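Local coordinates for protein HRI1 (Saccharomyces cerevisiae, PDB 3RBY), which is of unknown function and non-essential, but interacts with the protein HRR25 and may also interact with SEC72, at residues Leu24-Val27 with Tyr33-Leu36; Asn83-Val88 with Glu190-Ile195; Glu164-Leu169 with Gly212-Lys217; Arg196-Asp201 with Glu206-Tyr211. All blocks are in the same frame, centred on the assembly; numbering follows the deposited sequence.

Contact 1 of 4, residues Leu24-Val27 with Tyr33-Leu36; sequences LSSV and YISL
The beta hairpin of strands 24-27 and 33-38 lies near the centre of the chain, within a large antiparallel sheet, and its two arms pair here from Leu-24 with Leu-36 to Val-27 with Tyr-33. Ser-26 and Ile-34 form a hydrogen-bonded pair: Ser-26 N gives to Ile-34 O at 2.9 Å, nearly in line with the carbonyl, and Ile-34 N returns a bond to Ser-26 O at 3.1 Å. The next such pair, Leu-24 with Leu-36, is looser, both of its bonds being weak. Between the two pairs the backbones close in to a CA-CA distance of 4.3 Å at Ser-25 and Ser-35, a non-hydrogen-bonded pair.

The face with Leu-24, Ser-26, Ile-34 and Leu-36 turns to the second sheet, where Gln-178 NE2 gives hydrogen bonds to Ser-26 OG and Leu-24 O; on this face CG2 of Ile-34 lies 3.9 Å from Ser-26 CB. Ser-25, Val-27, Tyr-33 and Ser-35 occupy the other face, where Val-27 CG2 touches Tyr-33 CB and Tyr-33 OH is hydrogen-bonded to Thr-61 OG1. Ser-35 OG, which also bonds to Arg-37 NE, stands anti to its own backbone N (chi1 -172°), whereas Ser-25 OG sits beside its backbone N (chi1 -67°); the two hydroxyls thereby meet across the strands in a hydrogen bond of 2.8 Å between Ser-25 OG and Ser-35 OG.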
loop_
_atom_site.group_PDB
_atom_site.type_symbol
_atom_site.label_atom_id
_atom_site.label_comp_id
_atom_site.label_asym_id
_atom_site.label_seq_id
_atom_site.Cartn_x
_atom_site.Cartn_y
_atom_site.Cartn_z
ATOM N N LEU A 24 8.945 -6.500 5.033
ATOM C CA LEU A 24 9.281 -6.625 3.625
ATOM C C LEU A 24 9.618 -8.091 3.382
ATOM O O LEU A 24 10.389 -8.687 4.150
ATOM C CB LEU A 24 10.494 -5.750 3.272
ATOM C CG LEU A 24 10.299 -4.235 3.086
ATOM C CD1 LEU A 24 11.605 -3.528 2.782
ATOM C CD2 LEU A 24 9.302 -3.935 1.979
ATOM N N SER A 25 9.047 -8.679 2.332
ATOM C CA SER A 25 9.463 -10.016 1.893
ATOM C C SER A 25 10.232 -9.931 0.583
ATOM O O SER A 25 9.751 -9.346 -0.395
ATOM C CB SER A 25 8.268 -10.952 1.746
ATOM O OG SER A 25 7.662 -11.233 3.006
ATOM N N SER A 26 11.439 -10.499 0.575
ATOM C CA SER A 26 12.256 -10.549 -0.629
ATOM C C SER A 26 12.216 -11.944 -1.256
ATOM O O SER A 26 12.573 -12.943 -0.608
ATOM C CB SER A 26 13.714 -10.179 -0.320
ATOM O OG SER A 26 13.805 -8.988 0.437
ATOM N N VAL A 27 11.805 -12.013 -2.520
ATOM C CA VAL A 27 11.870 -13.273 -3.248
ATOM C C VAL A 27 12.788 -13.105 -4.457
ATOM O O VAL A 27 12.482 -12.349 -5.385
ATOM C CB VAL A 27 10.477 -13.758 -3.680
ATOM C CG1 VAL A 27 10.583 -15.125 -4.379
ATOM C CG2 VAL A 27 9.550 -13.852 -2.469
ATOM N N TYR A 33 14.030 -16.835 -0.497
ATOM C CA TYR A 33 13.160 -15.863 0.168
ATOM C C TYR A 33 13.567 -15.565 1.619
ATOM O O TYR A 33 14.047 -16.456 2.337
ATOM C CB TYR A 33 11.705 -16.355 0.130
ATOM C CG TYR A 33 11.490 -17.615 0.938
ATOM C CD1 TYR A 33 11.160 -17.547 2.284
ATOM C CD2 TYR A 33 11.630 -18.879 0.358
ATOM C CE1 TYR A 33 10.964 -18.693 3.038
ATOM C CE2 TYR A 33 11.435 -20.041 1.109
ATOM C CZ TYR A 33 11.106 -19.935 2.449
ATOM O OH TYR A 33 10.912 -21.072 3.207
ATOM N N ILE A 34 13.370 -14.309 2.033
ATOM C CA ILE A 34 13.499 -13.891 3.434
ATOM C C ILE A 34 12.383 -12.895 3.764
ATOM O O ILE A 34 11.948 -12.128 2.899
ATOM C CB ILE A 34 14.864 -13.235 3.703
ATOM C CG1 ILE A 34 15.023 -12.874 5.182
ATOM C CG2 ILE A 34 15.032 -12.004 2.849
ATOM C CD1 ILE A 34 16.469 -12.660 5.579
ATOM N N SER A 35 11.911 -12.916 5.004
ATOM C CA SER A 35 10.890 -11.977 5.439
ATOM C C SER A 35 11.231 -11.449 6.835
ATOM O O SER A 35 11.203 -12.211 7.805
ATOM C CB SER A 35 9.502 -12.637 5.425
ATOM O OG SER A 35 8.468 -11.692 5.662
ATOM N N LEU A 36 11.584 -10.161 6.929
ATOM C CA LEU A 36 11.915 -9.529 8.214
ATOM C C LEU A 36 10.726 -8.690 8.662
ATOM O O LEU A 36 10.164 -7.931 7.858
ATOM C CB LEU A 36 13.175 -8.669 8.105
ATOM C CG LEU A 36 14.410 -9.453 7.655
ATOM C CD1 LEU A 36 15.664 -8.567 7.609
ATOM C CD2 LEU A 36 14.623 -10.666 8.568
#

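Contact 2 of 4, residues Asn83-Val88 with Glu190-Ile195; sequences NVYLNV and EGLNFI
Tyr-85 reaches from the short helix 82-86 across Leu-192 to Gly-191, and its ring carries most of the contact. From CB, directed toward the facing segment, CG is set anti to the backbone N (chi1 -170°), which turns a ring face to the leucine as the side chains pass in opposite directions. CD1 and CE1 each lie 3.7 Å from Leu-192 CD2, CG slightly farther. That methyl stands over the middle of one ring face, 3.7 Å from the centroid and 13° off the normal, a CH-pi contact. At the tip, Tyr-85 OH comes within 3.4 Å of Gly-191 CA and hydrogen-bonds to Gln-183 O; a CB on Gly-191 would clash with this hydroxyl. The other methyl of the leucine, Leu-192 CD1, meets Leu-86 CD1 tip to tip at 4.0 Å, while Leu-86 CD2 lies at the edge of the tyrosine ring. Leu-192 would probably lose its aromatic cover, and Gln-183 O the hydroxyl, with an alanine at Tyr-85. The helix ends in a Schellman motif, with Asn-87 at positive phi as C-prime and Val-88 N bonded to Asn-83 O at 2.9 Å; the contact packs this capped helix end against the start of strand 192-199.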
loop_
_atom_site.group_PDB
_atom_site.type_symbol
_atom_site.label_atom_id
_atom_site.label_comp_id
_atom_site.label_asym_id
_atom_site.label_seq_id
_atom_site.Cartn_x
_atom_site.Cartn_y
_atom_site.Cartn_z
ATOM N N ASN A 83 10.569 -18.584 15.607
ATOM C CA ASN A 83 9.760 -19.347 16.550
ATOM C C ASN A 83 10.468 -20.635 16.951
ATOM O O ASN A 83 10.724 -20.865 18.131
ATOM C CB ASN A 83 8.377 -19.677 15.973
ATOM C CG ASN A 83 7.502 -18.441 15.793
ATOM O OD1 ASN A 83 7.700 -17.402 16.449
ATOM N ND2 ASN A 83 6.513 -18.552 14.899
ATOM N N VAL A 84 10.789 -21.479 15.973
ATOM C CA VAL A 84 11.454 -22.733 16.302
ATOM C C VAL A 84 12.854 -22.475 16.846
ATOM O O VAL A 84 13.315 -23.175 17.745
ATOM C CB VAL A 84 11.501 -23.758 15.125
ATOM C CG1 VAL A 84 10.459 -23.433 14.066
ATOM C CG2 VAL A 84 12.896 -23.841 14.533
ATOM N N TYR A 85 13.534 -21.473 16.313
ATOM C CA TYR A 85 14.863 -21.156 16.817
ATOM C C TYR A 85 14.810 -20.830 18.298
ATOM O O TYR A 85 15.615 -21.330 19.071
ATOM C CB TYR A 85 15.461 -19.959 16.078
ATOM C CG TYR A 85 16.918 -19.734 16.395
ATOM C CD1 TYR A 85 17.302 -18.951 17.472
ATOM C CD2 TYR A 85 17.914 -20.316 15.617
ATOM C CE1 TYR A 85 18.643 -18.744 17.766
ATOM C CE2 TYR A 85 19.257 -20.112 15.893
ATOM C CZ TYR A 85 19.616 -19.329 16.972
ATOM O OH TYR A 85 20.951 -19.126 17.244
ATOM N N LEU A 86 13.860 -19.976 18.674
ATOM C CA LEU A 86 13.748 -19.472 20.037
ATOM C C LEU A 86 12.785 -20.291 20.897
ATOM O O LEU A 86 12.543 -19.942 22.060
ATOM C CB LEU A 86 13.298 -18.009 20.028
ATOM C CG LEU A 86 14.297 -17.004 19.452
ATOM C CD1 LEU A 86 13.696 -15.599 19.397
ATOM C CD2 LEU A 86 15.596 -17.011 20.252
ATOM N N ASN A 87 12.235 -21.367 20.335
ATOM C CA ASN A 87 11.339 -22.248 21.089
ATOM C C ASN A 87 10.075 -21.543 21.592
ATOM O O ASN A 87 9.580 -21.846 22.675
ATOM C CB ASN A 87 12.073 -22.874 22.282
ATOM C CG ASN A 87 13.263 -23.717 21.862
ATOM O OD1 ASN A 87 14.420 -23.285 21.958
ATOM N ND2 ASN A 87 12.986 -24.929 21.398
ATOM N N VAL A 88 9.564 -20.607 20.800
ATOM C CA VAL A 88 8.387 -19.832 21.177
ATOM C C VAL A 88 7.154 -20.708 21.288
ATOM O O VAL A 88 6.652 -21.215 20.278
ATOM C CB VAL A 88 8.090 -18.747 20.153
ATOM C CG1 VAL A 88 6.847 -17.978 20.568
ATOM C CG2 VAL A 88 9.305 -17.841 19.982
ATOM N N GLU A 190 20.552 -14.311 21.486
ATOM C CA GLU A 190 21.953 -13.948 21.369
ATOM C C GLU A 190 22.537 -14.547 20.085
ATOM O O GLU A 190 23.545 -14.074 19.545
ATOM C CB GLU A 190 22.711 -14.443 22.610
ATOM C CG GLU A 190 23.745 -13.467 23.117
ATOM C CD GLU A 190 23.187 -12.063 23.199
ATOM O OE1 GLU A 190 22.275 -11.848 24.030
ATOM O OE2 GLU A 190 23.641 -11.185 22.417
ATOM N N GLY A 191 21.877 -15.586 19.593
ATOM C CA GLY A 191 22.324 -16.259 18.396
ATOM C C GLY A 191 21.796 -15.673 17.099
ATOM O O GLY A 191 22.118 -16.203 16.035
ATOM N N LEU A 192 21.004 -14.597 17.161
ATOM C CA LEU A 192 20.431 -14.017 15.932
ATOM C C LEU A 192 21.058 -12.703 15.441
ATOM O O LEU A 192 21.437 -11.839 16.235
ATOM C CB LEU A 192 18.921 -13.852 16.064
ATOM C CG LEU A 192 18.171 -15.135 16.419
ATOM C CD1 LEU A 192 16.743 -14.837 16.868
ATOM C CD2 LEU A 192 18.195 -16.130 15.256
ATOM N N ASN A 193 21.161 -12.580 14.115
ATOM C CA ASN A 193 21.570 -11.344 13.444
ATOM C C ASN A 193 20.722 -11.075 12.187
ATOM O O ASN A 193 20.440 -11.997 11.411
ATOM C CB ASN A 193 23.059 -11.373 13.071
ATOM C CG ASN A 193 23.952 -11.741 14.241
ATOM O OD1 ASN A 193 24.516 -10.865 14.916
ATOM N ND2 ASN A 193 24.105 -13.046 14.478
ATOM N N PHE A 194 20.293 -9.823 12.004
ATOM C CA PHE A 194 19.544 -9.440 10.811
ATOM C C PHE A 194 20.035 -8.096 10.317
ATOM O O PHE A 194 20.508 -7.272 11.098
ATOM C CB PHE A 194 18.046 -9.317 11.094
ATOM C CG PHE A 194 17.431 -10.547 11.697
ATOM C CD1 PHE A 194 17.161 -11.669 10.914
ATOM C CD2 PHE A 194 17.105 -10.580 13.053
ATOM C CE1 PHE A 194 16.584 -12.812 11.475
ATOM C CE2 PHE A 194 16.528 -11.714 13.623
ATOM C CZ PHE A 194 16.265 -12.835 12.834
ATOM N N ILE A 195 19.912 -7.865 9.021
ATOM C CA ILE A 195 20.149 -6.539 8.488
ATOM C C ILE A 195 19.147 -6.230 7.389
ATOM O O ILE A 195 18.698 -7.133 6.656
ATOM C CB ILE A 195 21.552 -6.406 7.919
ATOM C CG1 ILE A 195 21.774 -7.483 6.863
ATOM C CG2 ILE A 195 22.582 -6.536 9.030
ATOM C CD1 ILE A 195 22.871 -7.138 5.870
#

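Contact 3 of 4, residues Glu164-Leu169 with Gly212-Lys217; sequences EAYDGL and GKEVNK
With CG beside the backbone N in both residues (chi1 -73° in Tyr-166, -48° in Glu-214), the two side chains cross obliquely, and the glutamate runs on extended beyond CG to bring its carboxylate to the phenol oxygen. Tyr-166 OH gives a hydrogen bond to Glu-214 OE1 at 2.6 Å, arriving on the syn side and somewhat out of the carboxylate plane. Ring and carboxylate are turned 61° from each other, with Glu-214 OE2 at the ring edge, 3.5 Å from Tyr-166 CE1. On the anti side of the same OE1, Lys-217 NZ forms a salt bridge of 2.9 Å, made from within the 3-10 turn whose backbone bond joins Lys-217 N to Glu-214 O. The second oxygen, Glu-214 OE2, accepts from Gln-183 NE2 on the neighbouring strand 176-183. A glutamine in place of Glu-214 would probably leave the Lys-217 ammonium without its countercharge and weaken the grip on the Tyr-166 hydroxyl. The loop after strand 205-211 is thus fastened to the start of strand 166-173 in part through one carboxylate. Two donors on OE1, one of them cationic, and a third on OE2 fix the carboxylate's rotation and are likely to favour its ionised form.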
loop_
_atom_site.group_PDB
_atom_site.type_symbol
_atom_site.label_atom_id
_atom_site.label_comp_id
_atom_site.label_asym_id
_atom_site.label_seq_id
_atom_site.Cartn_x
_atom_site.Cartn_y
_atom_site.Cartn_z
ATOM N N GLU A 164 29.993 -24.376 9.152
ATOM C CA GLU A 164 29.215 -25.419 9.808
ATOM C C GLU A 164 28.533 -24.896 11.063
ATOM O O GLU A 164 27.510 -25.428 11.490
ATOM C CB GLU A 164 30.099 -26.628 10.138
ATOM C CG GLU A 164 31.507 -26.276 10.627
ATOM C CD GLU A 164 32.178 -27.412 11.409
ATOM O OE1 GLU A 164 33.038 -27.106 12.265
ATOM O OE2 GLU A 164 31.853 -28.602 11.177
ATOM N N ALA A 165 29.112 -23.853 11.651
ATOM C CA ALA A 165 28.602 -23.283 12.896
ATOM C C ALA A 165 27.478 -22.257 12.695
ATOM O O ALA A 165 26.887 -21.778 13.677
ATOM C CB ALA A 165 29.745 -22.665 13.698
ATOM N N TYR A 166 27.187 -21.922 11.437
ATOM C CA TYR A 166 26.236 -20.849 11.145
ATOM C C TYR A 166 25.261 -21.171 10.037
ATOM O O TYR A 166 25.591 -21.883 9.088
ATOM C CB TYR A 166 26.975 -19.596 10.708
ATOM C CG TYR A 166 27.692 -18.860 11.802
ATOM C CD1 TYR A 166 27.035 -17.897 12.561
ATOM C CD2 TYR A 166 29.034 -19.100 12.056
ATOM C CE1 TYR A 166 27.694 -17.207 13.558
ATOM C CE2 TYR A 166 29.704 -18.415 13.042
ATOM C CZ TYR A 166 29.031 -17.469 13.794
ATOM O OH TYR A 166 29.700 -16.781 14.785
ATOM N N ASP A 167 24.058 -20.616 10.167
ATOM C CA ASP A 167 23.124 -20.487 9.058
ATOM C C ASP A 167 23.021 -19.011 8.660
ATOM O O ASP A 167 23.012 -18.132 9.526
ATOM C CB ASP A 167 21.753 -21.020 9.455
ATOM C CG ASP A 167 21.741 -22.523 9.625
ATOM O OD1 ASP A 167 21.004 -23.007 10.508
ATOM O OD2 ASP A 167 22.461 -23.212 8.878
ATOM N N GLY A 168 22.941 -18.735 7.358
ATOM C CA GLY A 168 22.849 -17.361 6.901
ATOM C C GLY A 168 22.476 -17.191 5.438
ATOM O O GLY A 168 22.922 -17.958 4.578
ATOM N N LEU A 169 21.668 -16.165 5.156
ATOM C CA LEU A 169 21.203 -15.873 3.803
ATOM C C LEU A 169 21.105 -14.361 3.655
ATOM O O LEU A 169 20.508 -13.686 4.500
ATOM C CB LEU A 169 19.805 -16.459 3.613
ATOM C CG LEU A 169 19.414 -17.316 2.407
ATOM C CD1 LEU A 169 18.084 -16.866 1.852
ATOM C CD2 LEU A 169 20.483 -17.328 1.331
ATOM N N GLY A 212 21.844 -7.661 16.295
ATOM C CA GLY A 212 22.767 -8.738 16.614
ATOM C C GLY A 212 24.210 -8.267 16.644
ATOM O O GLY A 212 24.554 -7.218 16.085
ATOM N N LYS A 213 25.075 -9.042 17.287
ATOM C CA LYS A 213 26.434 -8.574 17.489
ATOM C C LYS A 213 27.428 -9.041 16.420
ATOM O O LYS A 213 28.569 -8.551 16.370
ATOM C CB LYS A 213 26.918 -8.909 18.904
ATOM C CG LYS A 213 26.503 -10.286 19.397
ATOM C CD LYS A 213 27.467 -10.767 20.471
ATOM C CE LYS A 213 26.898 -11.939 21.237
ATOM N NZ LYS A 213 27.671 -12.111 22.497
ATOM N N GLU A 214 26.995 -9.948 15.544
ATOM C CA GLU A 214 27.883 -10.451 14.488
ATOM C C GLU A 214 27.573 -9.909 13.082
ATOM O O GLU A 214 28.043 -10.447 12.064
ATOM C CB GLU A 214 27.871 -11.970 14.486
ATOM C CG GLU A 214 28.054 -12.563 15.859
ATOM C CD GLU A 214 28.513 -14.007 15.811
ATOM O OE1 GLU A 214 29.672 -14.271 15.408
ATOM O OE2 GLU A 214 27.699 -14.876 16.163
ATOM N N VAL A 215 26.791 -8.833 13.044
ATOM C CA VAL A 215 26.405 -8.172 11.797
ATOM C C VAL A 215 27.569 -7.844 10.859
ATOM O O VAL A 215 27.413 -7.900 9.639
ATOM C CB VAL A 215 25.594 -6.904 12.105
ATOM C CG1 VAL A 215 25.482 -6.029 10.873
ATOM C CG2 VAL A 215 24.215 -7.289 12.654
ATOM N N ASN A 216 28.738 -7.517 11.404
ATOM C CA ASN A 216 29.907 -7.258 10.544
ATOM C C ASN A 216 30.454 -8.508 9.838
ATOM O O ASN A 216 31.441 -8.422 9.093
ATOM C CB ASN A 216 31.036 -6.541 11.309
ATOM C CG ASN A 216 31.749 -7.452 12.330
ATOM O OD1 ASN A 216 31.185 -8.432 12.819
ATOM N ND2 ASN A 216 32.990 -7.105 12.664
ATOM N N LYS A 217 29.832 -9.665 10.087
ATOM C CA LYS A 217 30.203 -10.894 9.375
ATOM C C LYS A 217 29.254 -11.135 8.193
ATOM O O LYS A 217 29.299 -12.192 7.557
ATOM C CB LYS A 217 30.185 -12.110 10.302
ATOM C CG LYS A 217 31.302 -12.186 11.345
ATOM C CD LYS A 217 31.042 -13.402 12.266
ATOM C CE LYS A 217 32.240 -13.773 13.151
ATOM N NZ LYS A 217 32.214 -13.103 14.484
#

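Contact 4 of 4, residues Arg196-Asp201 with Glu206-Tyr211; sequences RLLEKD and EFLLSY
Arg-196 O is gripped across the hairpin by two successive amides, Leu-208 N at 2.9 Å and, more weakly, Leu-209 N at 3.4 Å. Both residues thus face Arg-196, the signature of a classic beta bulge; the chain turns a corner at Leu-208, and the register shifts by one before Leu-197 pairs with Phe-207. Arg-196 N completes the bulge's bonding with a bond to Leu-209 O at 3.0 Å, nearly straight (173°) but above the carbonyl plane. Past the bulge, antiparallel pairing resumes: Glu-206 N bonds to Leu-198 O at 2.7 Å, and Leu-198 N to Glu-206 O.

Leu-197 and Phe-207 run side by side in the same direction, with Leu-197 CD2 over the centre of the phenyl face, 4.0 Å from its centroid. Near the turn, Lys-200 bends repeatedly to set NZ 3.4 Å from Glu-206 OE2, a salt bridge. Leu-209 CD1 lies over one face of the Arg-196 guanidinium, off toward its rim; the arginine's NH1 and NH2 bond to Phe-22 O and Gln-178 OE1. Strand 205-211 is outermost in its sheet within this chain; 192-199 lies between it and 176-183, and Arg-196 packs on Leu-36 of strand 33-38 in the other sheet.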
loop_
_atom_site.group_PDB
_atom_site.type_symbol
_atom_site.label_atom_id
_atom_site.label_comp_id
_atom_site.label_asym_id
_atom_site.label_seq_id
_atom_site.Cartn_x
_atom_site.Cartn_y
_atom_site.Cartn_z
ATOM N N ARG A 196 18.779 -4.958 7.314
ATOM C CA ARG A 196 18.038 -4.429 6.190
ATOM C C ARG A 196 18.866 -3.251 5.720
ATOM O O ARG A 196 19.100 -2.304 6.474
ATOM C CB ARG A 196 16.652 -3.971 6.610
ATOM C CG ARG A 196 15.545 -4.664 5.864
ATOM C CD ARG A 196 14.546 -3.683 5.324
ATOM N NE ARG A 196 13.585 -3.276 6.332
ATOM C CZ ARG A 196 12.547 -3.997 6.765
ATOM N NH1 ARG A 196 11.745 -3.476 7.680
ATOM N NH2 ARG A 196 12.294 -5.217 6.313
ATOM N N LEU A 197 19.357 -3.342 4.493
ATOM C CA LEU A 197 20.298 -2.366 3.986
ATOM C C LEU A 197 19.695 -1.747 2.737
ATOM O O LEU A 197 19.047 -2.446 1.955
ATOM C CB LEU A 197 21.595 -3.074 3.614
ATOM C CG LEU A 197 22.919 -2.750 4.291
ATOM C CD1 LEU A 197 24.005 -3.487 3.529
ATOM C CD2 LEU A 197 23.204 -1.241 4.318
ATOM N N LEU A 198 19.901 -0.446 2.546
ATOM C CA LEU A 198 19.373 0.233 1.373
ATOM C C LEU A 198 20.490 0.986 0.676
ATOM O O LEU A 198 21.176 1.809 1.301
ATOM C CB LEU A 198 18.241 1.189 1.773
ATOM C CG LEU A 198 17.560 2.044 0.691
ATOM C CD1 LEU A 198 16.790 1.178 -0.297
ATOM C CD2 LEU A 198 16.622 3.077 1.340
ATOM N N GLU A 199 20.696 0.693 -0.607
ATOM C CA GLU A 199 21.625 1.483 -1.415
ATOM C C GLU A 199 20.873 2.675 -2.006
ATOM O O GLU A 199 20.026 2.517 -2.889
ATOM C CB GLU A 199 22.295 0.658 -2.518
ATOM C CG GLU A 199 23.080 1.531 -3.511
ATOM C CD GLU A 199 23.792 0.731 -4.604
ATOM O OE1 GLU A 199 23.860 1.212 -5.767
ATOM O OE2 GLU A 199 24.297 -0.375 -4.299
ATOM N N LYS A 200 21.189 3.857 -1.485
ATOM C CA LYS A 200 20.559 5.115 -1.862
ATOM C C LYS A 200 21.057 5.582 -3.224
ATOM O O LYS A 200 22.150 5.195 -3.655
ATOM C CB LYS A 200 20.916 6.197 -0.827
ATOM C CG LYS A 200 20.463 5.917 0.593
ATOM C CD LYS A 200 18.967 6.112 0.744
ATOM C CE LYS A 200 18.624 6.786 2.061
ATOM N NZ LYS A 200 19.044 8.216 2.076
ATOM N N ASP A 201 20.271 6.431 -3.886
ATOM C CA ASP A 201 20.685 7.026 -5.155
ATOM C C ASP A 201 22.046 7.727 -5.041
ATOM O O ASP A 201 22.750 7.871 -6.036
ATOM C CB ASP A 201 19.630 8.009 -5.681
ATOM C CG ASP A 201 18.245 7.376 -5.830
ATOM O OD1 ASP A 201 18.135 6.128 -5.834
ATOM O OD2 ASP A 201 17.259 8.142 -5.947
ATOM N N GLU A 206 22.732 2.397 3.461
ATOM C CA GLU A 206 22.345 2.813 4.790
ATOM C C GLU A 206 21.577 1.697 5.482
ATOM O O GLU A 206 20.802 0.975 4.838
ATOM C CB GLU A 206 21.534 4.114 4.693
ATOM C CG GLU A 206 20.349 4.225 5.652
ATOM C CD GLU A 206 19.674 5.597 5.579
ATOM O OE1 GLU A 206 18.697 5.811 6.336
ATOM O OE2 GLU A 206 20.128 6.455 4.770
ATOM N N PHE A 207 21.809 1.540 6.784
ATOM C CA PHE A 207 21.160 0.492 7.580
ATOM C C PHE A 207 19.811 0.937 8.070
ATOM O O PHE A 207 19.718 1.796 8.943
ATOM C CB PHE A 207 22.024 0.114 8.794
ATOM C CG PHE A 207 23.256 -0.673 8.437
ATOM C CD1 PHE A 207 23.201 -2.059 8.308
ATOM C CD2 PHE A 207 24.468 -0.033 8.210
ATOM C CE1 PHE A 207 24.340 -2.795 7.963
ATOM C CE2 PHE A 207 25.609 -0.760 7.861
ATOM C CZ PHE A 207 25.544 -2.142 7.739
ATOM N N LEU A 208 18.757 0.345 7.536
ATOM C CA LEU A 208 17.414 0.648 8.005
ATOM C C LEU A 208 17.162 -0.098 9.304
ATOM O O LEU A 208 16.313 0.281 10.117
ATOM C CB LEU A 208 16.389 0.220 6.962
ATOM C CG LEU A 208 16.526 0.893 5.601
ATOM C CD1 LEU A 208 15.289 0.609 4.762
ATOM C CD2 LEU A 208 16.754 2.409 5.744
ATOM N N LEU A 209 17.916 -1.174 9.484
ATOM C CA LEU A 209 17.737 -2.060 10.611
ATOM C C LEU A 209 18.981 -2.940 10.715
ATOM O O LEU A 209 19.609 -3.288 9.701
ATOM C CB LEU A 209 16.463 -2.867 10.408
ATOM C CG LEU A 209 16.186 -4.211 11.058
ATOM C CD1 LEU A 209 14.860 -4.690 10.502
ATOM C CD2 LEU A 209 17.266 -5.228 10.735
ATOM N N SER A 210 19.365 -3.242 11.950
ATOM C CA SER A 210 20.579 -3.995 12.229
ATOM C C SER A 210 20.501 -4.563 13.636
ATOM O O SER A 210 20.585 -3.831 14.622
ATOM C CB SER A 210 21.811 -3.101 12.085
ATOM O OG SER A 210 22.971 -3.749 12.578
ATOM N N TYR A 211 20.332 -5.876 13.718
ATOM C CA TYR A 211 20.128 -6.553 14.981
ATOM C C TYR A 211 21.154 -7.663 15.158
ATOM O O TYR A 211 21.323 -8.504 14.271
ATOM C CB TYR A 211 18.724 -7.141 15.031
ATOM C CG TYR A 211 18.427 -7.845 16.325
ATOM C CD1 TYR A 211 18.801 -9.163 16.514
ATOM C CD2 TYR A 211 17.780 -7.189 17.370
ATOM C CE1 TYR A 211 18.536 -9.822 17.696
ATOM C CE2 TYR A 211 17.505 -7.842 18.571
ATOM C CZ TYR A 211 17.890 -9.164 18.729
ATOM O OH TYR A 211 17.619 -9.834 19.913
#

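Overall arrangement
From the N terminus, contact 1 comes first and closes a short hairpin with five residues between its segments, in the larger sheet. Contact 2 then closes a loop of about a hundred residues, bringing helix 82-86 to the start of strand 192-199. Contact 3 opens inside that loop and closes beyond it, so the two cross; Asn-193 OD1 and Glu-214 N, 2.7 Å apart, join them by a probable hydrogen bond. Contact 4, a second hairpin, lies within the span of contact 3 and continues strand 192-199 from contact 2. The two sheets meet, among other places, where Leu-36 of contact 1 packs on Phe-194 of contact 2 and Leu-24 on Arg-196 of contact 4.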